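PDB 4UML: ganglioside-induced differentiation-associated protein 2 from Homo sapiens, which is of uncertain function but carries the macro domain crystallised here, a fold that in many relatives binds ADP-ribose, and a SEC14-like domain. Local coordinates for residues A[11-16]-A[66-71]; A[72-77]-A[89-94]. One frame throughout, in Å; residues are numbered along the deposited sequence.

Contact 1 of 2, residues A[11-16]-A[66-71]; sequences FVDVDT and LLNCTA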
loop_
_atom_site.group_PDB
_atom_site.type_symbol
_atom_site.label_atom_id
_atom_site.label_comp_id
_atom_site.label_asym_id
_atom_site.label_seq_id
_atom_site.Cartn_x
_atom_site.Cartn_y
_atom_site.Cartn_z
ATOM N N PHE A 11 -18.650 4.179 2.272
ATOM C CA PHE A 11 -17.327 3.543 2.174
ATOM C C PHE A 11 -17.378 2.078 1.727
ATOM O O PHE A 11 -18.462 1.482 1.575
ATOM C CB PHE A 11 -16.579 3.689 3.508
ATOM C CG PHE A 11 -17.244 2.997 4.675
ATOM C CD1 PHE A 11 -16.964 1.670 4.960
ATOM C CD2 PHE A 11 -18.119 3.690 5.502
ATOM C CE1 PHE A 11 -17.566 1.022 6.021
ATOM C CE2 PHE A 11 -18.724 3.059 6.574
ATOM C CZ PHE A 11 -18.456 1.721 6.833
ATOM N N VAL A 12 -16.204 1.507 1.493
ATOM C CA VAL A 12 -16.066 0.128 1.073
ATOM C C VAL A 12 -15.556 -0.707 2.240
ATOM O O VAL A 12 -14.491 -0.432 2.810
ATOM C CB VAL A 12 -15.111 0.028 -0.126
ATOM C CG1 VAL A 12 -14.720 -1.419 -0.407
ATOM C CG2 VAL A 12 -15.750 0.686 -1.337
ATOM N N ASP A 13 -16.338 -1.716 2.622
ATOM C CA ASP A 13 -16.013 -2.520 3.771
ATOM C C ASP A 13 -15.044 -3.604 3.373
ATOM O O ASP A 13 -15.355 -4.423 2.514
ATOM C CB ASP A 13 -17.282 -3.147 4.360
ATOM C CG ASP A 13 -17.031 -3.956 5.608
ATOM O OD1 ASP A 13 -15.896 -4.024 6.176
ATOM O OD2 ASP A 13 -18.028 -4.562 6.049
ATOM N N VAL A 14 -13.889 -3.634 4.028
ATOM C CA VAL A 14 -12.852 -4.603 3.697
ATOM C C VAL A 14 -13.335 -6.065 3.914
ATOM O O VAL A 14 -12.859 -6.987 3.246
ATOM C CB VAL A 14 -11.520 -4.293 4.409
ATOM C CG1 VAL A 14 -11.663 -4.339 5.936
ATOM C CG2 VAL A 14 -10.439 -5.259 3.954
ATOM N N ASP A 15 -14.307 -6.253 4.804
ATOM C CA ASP A 15 -14.898 -7.587 5.049
ATOM C C ASP A 15 -15.632 -8.187 3.884
ATOM O O ASP A 15 -15.696 -9.397 3.788
ATOM C CB ASP A 15 -15.879 -7.532 6.206
ATOM C CG ASP A 15 -15.199 -7.421 7.530
ATOM O OD1 ASP A 15 -13.953 -7.559 7.559
ATOM O OD2 ASP A 15 -15.919 -7.199 8.543
ATOM N N THR A 16 -16.233 -7.361 3.037
ATOM C CA THR A 16 -16.926 -7.856 1.863
ATOM C C THR A 16 -15.990 -8.248 0.704
ATOM O O THR A 16 -16.456 -8.791 -0.296
ATOM C CB THR A 16 -17.933 -6.826 1.315
ATOM O OG1 THR A 16 -17.242 -5.634 0.896
ATOM C CG2 THR A 16 -18.998 -6.500 2.375
ATOM N N LEU A 66 -11.524 4.916 -0.146
ATOM C CA LEU A 66 -12.838 4.430 0.277
ATOM C C LEU A 66 -12.752 3.323 1.298
ATOM O O LEU A 66 -13.764 2.946 1.871
ATOM C CB LEU A 66 -13.592 3.905 -0.926
ATOM C CG LEU A 66 -13.888 4.983 -1.990
ATOM C CD1 LEU A 66 -14.525 4.349 -3.211
ATOM C CD2 LEU A 66 -14.781 6.036 -1.394
ATOM N N LEU A 67 -11.565 2.789 1.528
ATOM C CA LEU A 67 -11.461 1.571 2.316
ATOM C C LEU A 67 -11.494 1.835 3.812
ATOM O O LEU A 67 -10.881 2.774 4.290
ATOM C CB LEU A 67 -10.181 0.814 1.941
ATOM C CG LEU A 67 -10.110 0.197 0.547
ATOM C CD1 LEU A 67 -8.680 -0.263 0.284
ATOM C CD2 LEU A 67 -11.099 -0.952 0.408
ATOM N N ASN A 68 -12.202 0.993 4.563
ATOM C CA ASN A 68 -12.198 1.076 6.024
ATOM C C ASN A 68 -11.097 0.220 6.681
ATOM O O ASN A 68 -11.268 -0.257 7.781
ATOM C CB ASN A 68 -13.583 0.710 6.587
ATOM C CG ASN A 68 -13.907 -0.756 6.405
ATOM O OD1 ASN A 68 -13.317 -1.421 5.546
ATOM N ND2 ASN A 68 -14.821 -1.283 7.225
ATOM N N CYS A 69 -9.957 0.051 6.026
ATOM C CA CYS A 69 -8.794 -0.529 6.668
ATOM C C CYS A 69 -8.358 0.345 7.843
ATOM O O CYS A 69 -8.677 1.549 7.884
ATOM C CB CYS A 69 -7.659 -0.662 5.646
ATOM S SG CYS A 69 -8.025 -1.795 4.279
ATOM N N THR A 70 -7.582 -0.224 8.764
ATOM C CA THR A 70 -7.071 0.525 9.915
ATOM C C THR A 70 -6.294 1.751 9.416
ATOM O O THR A 70 -6.471 2.868 9.948
ATOM C CB THR A 70 -6.171 -0.340 10.824
ATOM O OG1 THR A 70 -6.830 -1.601 11.051
ATOM C CG2 THR A 70 -5.888 0.383 12.177
ATOM N N ALA A 71 -5.437 1.522 8.417
ATOM C CA ALA A 71 -4.715 2.562 7.712
ATOM C C ALA A 71 -4.795 2.368 6.199
ATOM O O ALA A 71 -4.783 1.237 5.681
ATOM C CB ALA A 71 -3.255 2.583 8.139
#
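V12 meets L67 in a single parallel beta bridge, which docks the N-terminal arm, residues 11-16, onto the loop that leads into strand 71-75 of the macro domain. The bond from V12 N to L66 O is nearly straight, at 175°, and N68 N returns a bond to V12 O. On the tight, apolar side V12 and L67 lie side by side, V12 CG1 coming within 3.7 Å of L67 CD2. CG1 stands anti to the backbone N of V12 (chi1 168°) while the other methyl, CG2, lies across from L66 CB at 3.9 Å. A branched valine suits this place because its two methyls reach two leucines at once; W60 touches both V12 and L67. V14, buried like L67, turns CG2 toward C69 SG and also touches V205 of strand 203-208.

Polar bonds through N68 join the valine and leucine packing to the solvent side. The amide of N68 uses both ends: OD1 accepts from V14 N at 2.7 Å, and ND2 gives a bond to D13 OD1 at 3.1 Å, with the carboxylate and amide planes almost perpendicular. An alanine here is likely to leave V14 N without this acceptor and D13 OD1 with only the Asx-turn bond of the two described.

F11 lies on the solvent side, itself exposed. With its CG set between the backbone N and the carbonyl carbon (chi1 63°), the ring slants past N68, with F11 CE1 3.8 Å from N68 ND2 and CD1 beside CB, a looser contact. D13 also closes an Asx turn: its OD1 takes D15 N from one face of the carboxylate, 3.1 Å away, and N68 ND2 from the opposite face.

Contact 2 of 2, residues A[72-77]-A[89-94]; sequences IVNTSN and SIFMLA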
loop_
_atom_site.group_PDB
_atom_site.type_symbol
_atom_site.label_atom_id
_atom_site.label_comp_id
_atom_site.label_asym_id
_atom_site.label_seq_id
_atom_site.Cartn_x
_atom_site.Cartn_y
_atom_site.Cartn_z
ATOM N N ILE A 72 -4.898 3.479 5.497
ATOM C CA ILE A 72 -4.665 3.516 4.067
ATOM C C ILE A 72 -3.384 4.300 3.821
ATOM O O ILE A 72 -2.935 5.101 4.666
ATOM C CB ILE A 72 -5.857 4.055 3.249
ATOM C CG1 ILE A 72 -6.174 5.513 3.615
ATOM C CG2 ILE A 72 -7.072 3.174 3.404
ATOM C CD1 ILE A 72 -6.599 6.279 2.412
ATOM N N VAL A 73 -2.786 4.029 2.675
ATOM C CA VAL A 73 -1.499 4.566 2.313
ATOM C C VAL A 73 -1.617 5.643 1.215
ATOM O O VAL A 73 -2.249 5.444 0.198
ATOM C CB VAL A 73 -0.581 3.452 1.823
ATOM C CG1 VAL A 73 0.771 4.024 1.401
ATOM C CG2 VAL A 73 -0.400 2.365 2.879
ATOM N N ASN A 74 -1.024 6.791 1.495
ATOM C CA ASN A 74 -0.915 7.904 0.593
ATOM C C ASN A 74 0.518 7.908 0.083
ATOM O O ASN A 74 1.454 7.556 0.810
ATOM C CB ASN A 74 -1.232 9.211 1.308
ATOM C CG ASN A 74 -1.115 10.428 0.370
ATOM O OD1 ASN A 74 -1.474 10.347 -0.779
ATOM N ND2 ASN A 74 -0.551 11.514 0.861
ATOM N N THR A 75 0.664 8.171 -1.204
ATOM C CA THR A 75 1.971 8.283 -1.834
ATOM C C THR A 75 2.163 9.723 -2.289
ATOM O O THR A 75 1.231 10.324 -2.862
ATOM C CB THR A 75 2.177 7.244 -2.943
ATOM O OG1 THR A 75 3.558 7.199 -3.292
ATOM C CG2 THR A 75 1.321 7.504 -4.195
ATOM N N SER A 76 3.348 10.282 -2.019
ATOM C CA SER A 76 3.521 11.738 -2.125
ATOM C C SER A 76 4.938 12.158 -2.522
ATOM O O SER A 76 5.712 11.346 -3.033
ATOM C CB SER A 76 3.094 12.366 -0.811
ATOM O OG SER A 76 2.781 13.735 -0.938
ATOM N N ASN A 77 5.260 13.432 -2.303
ATOM C CA ASN A 77 6.620 13.918 -2.495
ATOM C C ASN A 77 7.183 14.287 -1.153
ATOM O O ASN A 77 6.491 14.177 -0.122
ATOM C CB ASN A 77 6.673 15.095 -3.491
ATOM C CG ASN A 77 5.856 16.298 -3.053
ATOM O OD1 ASN A 77 5.331 16.389 -1.933
ATOM N ND2 ASN A 77 5.720 17.226 -3.964
ATOM N N SER A 89 -7.740 12.005 -4.090
ATOM C CA SER A 89 -8.901 11.400 -3.389
ATOM C C SER A 89 -8.753 11.441 -1.903
ATOM O O SER A 89 -9.687 11.805 -1.193
ATOM C CB SER A 89 -9.079 9.950 -3.770
ATOM O OG SER A 89 -9.093 9.867 -5.158
ATOM N N ILE A 90 -7.587 10.997 -1.431
ATOM C CA ILE A 90 -7.348 10.930 -0.029
ATOM C C ILE A 90 -7.542 12.323 0.597
ATOM O O ILE A 90 -8.233 12.449 1.602
ATOM C CB ILE A 90 -5.943 10.372 0.281
ATOM C CG1 ILE A 90 -5.827 8.878 -0.104
ATOM C CG2 ILE A 90 -5.621 10.604 1.719
ATOM C CD1 ILE A 90 -4.474 8.227 0.231
ATOM N N PHE A 91 -6.932 13.374 0.044
ATOM C CA PHE A 91 -7.062 14.713 0.686
ATOM C C PHE A 91 -8.507 15.240 0.664
ATOM O O PHE A 91 -9.011 15.827 1.630
ATOM C CB PHE A 91 -6.157 15.758 0.004
ATOM C CG PHE A 91 -4.692 15.588 0.276
ATOM C CD1 PHE A 91 -4.220 14.745 1.269
ATOM C CD2 PHE A 91 -3.779 16.312 -0.450
ATOM C CE1 PHE A 91 -2.862 14.623 1.512
ATOM C CE2 PHE A 91 -2.421 16.194 -0.213
ATOM C CZ PHE A 91 -1.961 15.358 0.774
ATOM N N MET A 92 -9.181 15.007 -0.438
ATOM C CA MET A 92 -10.536 15.430 -0.542
ATOM C C MET A 92 -11.395 14.731 0.517
ATOM O O MET A 92 -12.199 15.373 1.203
ATOM C CB MET A 92 -11.047 15.092 -1.927
ATOM C CG MET A 92 -12.543 15.261 -2.021
ATOM S SD MET A 92 -13.079 15.174 -3.725
ATOM C CE MET A 92 -12.505 16.773 -4.305
ATOM N N LEU A 93 -11.230 13.417 0.668
ATOM C CA LEU A 93 -12.117 12.670 1.581
ATOM C C LEU A 93 -11.745 12.816 3.030
ATOM O O LEU A 93 -12.629 12.780 3.899
ATOM C CB LEU A 93 -12.209 11.239 1.162
ATOM C CG LEU A 93 -12.919 11.105 -0.177
ATOM C CD1 LEU A 93 -12.938 9.643 -0.578
ATOM C CD2 LEU A 93 -14.336 11.681 -0.094
ATOM N N ALA A 94 -10.468 13.029 3.323
ATOM C CA ALA A 94 -10.091 13.302 4.686
ATOM C C ALA A 94 -10.608 14.667 5.178
ATOM O O ALA A 94 -10.969 14.803 6.347
ATOM C CB ALA A 94 -8.587 13.200 4.867
#
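I90 and N74 bury the most surface here, with I72 next, where helix 85-94 lies against strand 71-75. The segment axes pass 9.9 Å apart at 123°. The end of I90 does most of the touching. Its CD1 meets I72 CD1 tip to tip at 3.6 Å, and lies equally close, 3.6 Å, to N74 CB. It also rests against the carbonyl of V73. I90 suits the place because its CG1-CD1 arm extends from the helix to the strand and its terminal methyl lies against both I72 and N74, two strand residues that point toward the helix.

N74 is buried, yet its amide is provided for. CG stands anti to the backbone N (chi1 180°), and N74 turns its CB to I90 while its amide bonds S87, a few residues earlier on the same helix, through OD1, and H128 of strand 125-129 through ND2. Beyond I90, N74 ND2 comes 3.9 Å from F91 CE1, the side chains crossing at about a right angle with their planes 62° apart.

The contact seats the helix on one face of the sheet: I126 of the adjacent strand 125-129 touches both I90 and N74, while F91 reaches on to L98 and L102 of helix 97-105.

The two contacts follow one another along the chain and share strand 71-75: contact 1 holds the loop that enters it, contact 2 the strand itself and the helix on its face. Their centres are about 15 Å apart, but they touch. L67 O lies 3.9 Å from I72 CG2, and L66 CD2 packs 4.1 Å from L93 CD1, so the anchor of the N-terminal arm adjoins the helix. In macro domains that bind ADP-ribose, the cleft lies at the C-terminal ends of the central parallel strands; by analogy the chain leaving 72-77 probably borders that region, whereas contact 1 lies at the N-terminal end of strand 71-75.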